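PDB 5XSW: chitinase, which probably hydrolyses chitin as an endochitinase, this chain being its C-terminal part, with N-acetylglucosamine sugars bound in its pocket. Local coordinates for residues I243-F257 / T271-D283. Numbering follows the deposited sequence.
With NAG (2-acetamido-2-deoxy-beta-D-glucopyranose), chain C; PO4 (phosphate ion), chain F; PO4 (phosphate ion), chain M; PO4 (phosphate ion), chain E.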
# COMPACT_ATOMS: atom_id res chain seq x y z
N ILE A 243 -5.73 7.30 21.31
CA ILE A 243 -4.45 6.63 21.57
C ILE A 243 -4.47 5.19 21.12
O ILE A 243 -3.42 4.56 20.94
CB ILE A 243 -4.06 6.70 23.11
CG1 ILE A 243 -2.57 6.35 23.34
CG2 ILE A 243 -4.90 5.64 23.93
CD1 ILE A 243 -1.60 7.42 22.95
N ASP A 244 -5.67 4.61 20.98
CA ASP A 244 -5.74 3.23 20.50
C ASP A 244 -5.98 3.09 18.98
O ASP A 244 -6.25 2.01 18.47
CB ASP A 244 -6.85 2.50 21.22
CG ASP A 244 -6.59 2.49 22.74
OD1 ASP A 244 -5.45 2.14 23.15
OD2 ASP A 244 -7.46 2.94 23.46
N HIS A 245 -5.90 4.18 18.26
CA HIS A 245 -6.11 4.11 16.80
C HIS A 245 -5.06 3.21 16.15
O HIS A 245 -3.87 3.37 16.39
CB HIS A 245 -6.07 5.51 16.21
CG HIS A 245 -6.73 5.60 14.87
ND1 HIS A 245 -6.24 4.93 13.78
CD2 HIS A 245 -7.86 6.24 14.46
CE1 HIS A 245 -7.00 5.20 12.72
NE2 HIS A 245 -8.00 5.97 13.11
N PRO A 246 -5.48 2.23 15.34
CA PRO A 246 -4.52 1.30 14.73
C PRO A 246 -3.51 2.03 13.84
O PRO A 246 -2.43 1.49 13.62
CB PRO A 246 -5.40 0.39 13.82
CG PRO A 246 -6.84 0.51 14.52
CD PRO A 246 -6.88 1.94 14.98
N ASP A 247 -3.85 3.21 13.36
CA ASP A 247 -2.87 3.92 12.48
C ASP A 247 -1.92 4.83 13.30
O ASP A 247 -1.07 5.48 12.71
CB ASP A 247 -3.59 4.74 11.39
CG ASP A 247 -4.46 3.84 10.47
OD1 ASP A 247 -4.20 2.65 10.38
OD2 ASP A 247 -5.37 4.36 9.84
N GLY A 248 -2.08 4.88 14.63
CA GLY A 248 -1.05 5.53 15.46
C GLY A 248 -1.13 7.03 15.44
O GLY A 248 -2.07 7.61 14.89
N ILE A 249 -0.13 7.69 16.01
CA ILE A 249 -0.22 9.14 16.13
C ILE A 249 0.15 9.82 14.81
O ILE A 249 -0.17 10.97 14.65
CB ILE A 249 0.68 9.67 17.25
CG1 ILE A 249 2.16 9.27 17.04
CG2 ILE A 249 0.23 9.08 18.66
CD1 ILE A 249 3.13 9.99 18.10
N PHE A 250 0.81 9.12 13.90
CA PHE A 250 1.11 9.66 12.53
C PHE A 250 0.07 9.32 11.48
O PHE A 250 0.16 9.78 10.34
CB PHE A 250 2.46 9.07 12.08
CG PHE A 250 3.61 9.57 12.95
CD1 PHE A 250 4.04 10.90 12.81
CD2 PHE A 250 4.14 8.74 13.96
CE1 PHE A 250 5.10 11.40 13.63
CE2 PHE A 250 5.20 9.21 14.82
CZ PHE A 250 5.68 10.53 14.62
N GLN A 251 -0.88 8.44 11.85
CA GLN A 251 -2.00 8.02 10.94
C GLN A 251 -1.47 7.45 9.66
O GLN A 251 -1.89 7.80 8.56
CB GLN A 251 -2.96 9.19 10.66
CG GLN A 251 -3.63 9.67 12.01
CD GLN A 251 -4.80 8.70 12.40
OE1 GLN A 251 -5.86 8.74 11.75
NE2 GLN A 251 -4.59 7.81 13.38
N VAL A 252 -0.49 6.57 9.81
CA VAL A 252 0.01 5.82 8.67
C VAL A 252 -0.98 4.62 8.43
O VAL A 252 -1.12 3.79 9.31
CB VAL A 252 1.43 5.24 8.92
CG1 VAL A 252 1.83 4.32 7.71
CG2 VAL A 252 2.48 6.40 9.12
N GLU A 253 -1.57 4.54 7.24
CA GLU A 253 -2.50 3.42 6.91
C GLU A 253 -1.82 2.17 6.43
O GLU A 253 -0.65 2.21 6.00
CB GLU A 253 -3.50 3.91 5.83
CG GLU A 253 -4.34 5.03 6.40
CD GLU A 253 -5.46 5.48 5.45
OE1 GLU A 253 -5.98 4.62 4.71
OE2 GLU A 253 -5.79 6.68 5.44
N SER A 254 -2.53 1.04 6.45
CA SER A 254 -1.86 -0.17 6.06
C SER A 254 -1.43 -0.22 4.59
O SER A 254 -0.44 -0.89 4.32
CB SER A 254 -2.71 -1.42 6.40
OG SER A 254 -3.83 -1.52 5.58
N GLY A 255 -2.12 0.43 3.65
CA GLY A 255 -1.69 0.36 2.24
C GLY A 255 -0.29 1.03 2.10
O GLY A 255 0.64 0.47 1.51
N ASN A 256 -0.15 2.23 2.64
CA ASN A 256 1.16 2.94 2.61
C ASN A 256 2.25 2.15 3.33
O ASN A 256 3.38 2.04 2.84
CB ASN A 256 1.00 4.33 3.22
CG ASN A 256 2.33 5.14 3.18
OD1 ASN A 256 3.02 5.20 4.18
ND2 ASN A 256 2.66 5.77 2.04
N PHE A 257 1.90 1.53 4.47
CA PHE A 257 2.86 0.65 5.18
C PHE A 257 3.30 -0.51 4.33
O PHE A 257 4.50 -0.87 4.27
CB PHE A 257 2.21 0.13 6.51
CG PHE A 257 3.16 -0.59 7.39
CD1 PHE A 257 3.91 0.12 8.32
CD2 PHE A 257 3.30 -1.98 7.31
CE1 PHE A 257 4.84 -0.55 9.21
CE2 PHE A 257 4.17 -2.69 8.18
CZ PHE A 257 4.98 -1.98 9.12
N THR A 271 8.35 -9.91 8.28
CA THR A 271 7.39 -10.09 9.39
C THR A 271 6.72 -8.79 9.80
O THR A 271 5.78 -8.79 10.57
CB THR A 271 8.07 -10.65 10.64
OG1 THR A 271 9.26 -9.89 10.92
CG2 THR A 271 8.43 -12.13 10.45
N ALA A 272 7.19 -7.65 9.30
CA ALA A 272 6.73 -6.35 9.84
C ALA A 272 5.24 -6.19 9.60
O ALA A 272 4.77 -6.33 8.48
CB ALA A 272 7.49 -5.16 9.16
N ASP A 273 4.51 -5.85 10.64
CA ASP A 273 3.07 -5.77 10.59
C ASP A 273 2.60 -4.35 10.95
O ASP A 273 3.09 -3.77 11.92
CB ASP A 273 2.45 -6.77 11.61
CG ASP A 273 1.02 -6.45 11.90
OD1 ASP A 273 0.19 -6.64 10.98
OD2 ASP A 273 0.72 -5.93 12.98
N HIS A 274 1.65 -3.82 10.19
CA HIS A 274 1.19 -2.43 10.37
C HIS A 274 0.78 -2.06 11.80
O HIS A 274 1.31 -1.09 12.44
CB HIS A 274 0.03 -2.16 9.41
CG HIS A 274 -0.68 -0.86 9.69
ND1 HIS A 274 -1.76 -0.77 10.55
CD2 HIS A 274 -0.44 0.39 9.27
CE1 HIS A 274 -2.14 0.49 10.65
NE2 HIS A 274 -1.39 1.21 9.83
N ASP A 275 -0.20 -2.78 12.35
CA ASP A 275 -0.70 -2.40 13.69
C ASP A 275 0.42 -2.58 14.73
O ASP A 275 0.59 -1.75 15.63
CB ASP A 275 -2.01 -3.21 14.10
CG ASP A 275 -3.27 -2.82 13.24
OD1 ASP A 275 -3.17 -2.17 12.16
OD2 ASP A 275 -4.40 -3.24 13.60
N ASP A 276 1.24 -3.61 14.60
CA ASP A 276 2.31 -3.76 15.56
C ASP A 276 3.33 -2.56 15.56
O ASP A 276 3.89 -2.20 16.62
CB ASP A 276 3.10 -5.05 15.28
CG ASP A 276 4.26 -5.27 16.31
OD1 ASP A 276 3.98 -5.10 17.50
OD2 ASP A 276 5.44 -5.60 15.95
N TYR A 277 3.58 -1.99 14.37
CA TYR A 277 4.59 -0.92 14.23
C TYR A 277 4.00 0.44 14.54
O TYR A 277 4.73 1.31 14.95
CB TYR A 277 5.21 -0.89 12.81
CG TYR A 277 6.32 -1.92 12.62
CD1 TYR A 277 6.12 -3.28 12.95
CD2 TYR A 277 7.57 -1.54 12.15
CE1 TYR A 277 7.12 -4.21 12.79
CE2 TYR A 277 8.57 -2.45 11.96
CZ TYR A 277 8.34 -3.80 12.30
OH TYR A 277 9.33 -4.73 12.13
N MET A 278 2.68 0.63 14.33
CA MET A 278 2.09 1.96 14.39
C MET A 278 1.22 2.18 15.66
O MET A 278 1.09 3.30 16.14
CB MET A 278 1.20 2.26 13.18
CG MET A 278 1.90 2.11 11.77
SD MET A 278 3.49 3.05 11.81
CE MET A 278 2.82 4.57 12.17
N LYS A 279 0.59 1.12 16.15
CA LYS A 279 -0.43 1.32 17.19
C LYS A 279 0.20 1.45 18.60
O LYS A 279 0.74 0.50 19.14
CB LYS A 279 -1.46 0.14 17.18
CG LYS A 279 -2.65 0.37 18.21
CD LYS A 279 -3.53 -0.97 18.22
CE LYS A 279 -4.75 -0.81 19.17
NZ LYS A 279 -5.18 -2.18 19.59
N VAL A 280 0.08 2.62 19.18
CA VAL A 280 0.70 2.89 20.47
C VAL A 280 -0.38 2.69 21.53
O VAL A 280 -1.41 2.11 21.24
CB VAL A 280 1.30 4.30 20.56
CG1 VAL A 280 2.54 4.47 19.59
CG2 VAL A 280 0.24 5.36 20.28
N SER A 281 -0.10 3.11 22.75
CA SER A 281 -1.07 3.06 23.82
C SER A 281 -0.56 3.95 24.91
O SER A 281 0.47 4.55 24.79
CB SER A 281 -1.27 1.63 24.33
OG SER A 281 -0.11 1.18 24.99
N LEU A 282 -1.30 4.03 26.00
CA LEU A 282 -0.86 4.83 27.14
C LEU A 282 0.41 4.27 27.82
O LEU A 282 1.13 5.00 28.49
CB LEU A 282 -2.01 4.92 28.16
CG LEU A 282 -3.20 5.72 27.66
CD1 LEU A 282 -4.35 5.65 28.69
CD2 LEU A 282 -2.82 7.18 27.42
N ASP A 283 0.70 3.00 27.60
CA ASP A 283 1.88 2.35 28.16
C ASP A 283 3.15 2.88 27.42
O ASP A 283 3.31 2.66 26.21
CB ASP A 283 1.75 0.85 27.96
CG ASP A 283 2.83 0.03 28.71
OD1 ASP A 283 3.86 0.58 29.12
OD2 ASP A 283 2.64 -1.18 28.84
C1 NAG C . -7.15 14.01 11.37
C2 NAG C . -7.28 12.54 11.18
C3 NAG C . -6.28 12.03 10.16
C4 NAG C . -6.32 12.79 8.87
C5 NAG C . -6.14 14.23 9.17
C6 NAG C . -6.25 14.99 7.88
C7 NAG C . -8.01 10.95 13.01
C8 NAG C . -7.69 10.27 14.37
N2 NAG C . -7.08 11.88 12.48
O3 NAG C . -6.46 10.63 9.87
O4 NAG C . -5.18 12.45 8.04
O5 NAG C . -7.18 14.71 10.08
O6 NAG C . -6.19 16.34 8.32
O7 NAG C . -9.02 10.72 12.35
P PO4 F . -9.02 6.15 22.05
O1 PO4 F . -9.42 4.94 22.91
O2 PO4 F . -8.14 7.13 22.94
O3 PO4 F . -10.25 6.93 21.70
O4 PO4 F . -8.35 5.68 20.72
P PO4 M . -5.90 0.41 3.36
O1 PO4 M . -4.98 0.86 4.45
O2 PO4 M . -7.30 0.73 3.81
O3 PO4 M . -5.88 -1.08 3.15
O4 PO4 M . -5.53 1.19 2.16
P PO4 E . 1.04 6.73 -1.44
O1 PO4 E . 0.49 6.14 -0.19
O2 PO4 E . 2.45 6.31 -1.78
O3 PO4 E . 0.09 6.33 -2.53
O4 PO4 E . 1.19 8.19 -1.43
O HOH W 1 -2.34 4.22 18.44
O HOH W 2 -3.63 0.77 22.08
O HOH W 3 -3.91 2.68 26.06
O HOH W 4 2.03 5.83 16.23
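His274 NE2 donates to Val252 O across 2.6 Å, with 161° at the hydrogen and the acceptor close to the ring plane, so a buried imidazole joins the two segments directly. On the same ring, ND1 donates to Asp275 OD1 at 2.6 Å and meets its anti lone pair. These two in-plane bonds fix the ring's rotation; two donating nitrogens would be consistent with a protonated imidazole beside Asp275. Ser254 CB lies over one imidazole face, 4.2 Å from its centroid, a CH-pi contact. A leucine in place of His274 would probably leave Val252 O and Asp275 OD1 without their donors and set the Asp275 carboxylate free to turn. Phe257, its CG anti to the backbone N (chi1 -171°), brings its ring under His274 CA, 3.7 Å from the centroid, and sends its edge toward the Tyr277 face with planes at 67°, completing an aromatic cluster. Met278 bends at chi2 and chi3 to set CE 3.6 Å from Val252 CG2. Farther along, water takes over: one molecule accepts from Val280 N and donates to Ile243 O and His245 O, while another links Ile249 N to Met278 O. Gln251 OE1 accepts from NAG O3, placing this loop at the glycan pocket. Helix 288-311 packs on Phe257 and Met278 through Val295, helix 203-214 meets Ile249 through Ala210, and Tyr228 of strand 228-232 touches Ile243 and Leu282.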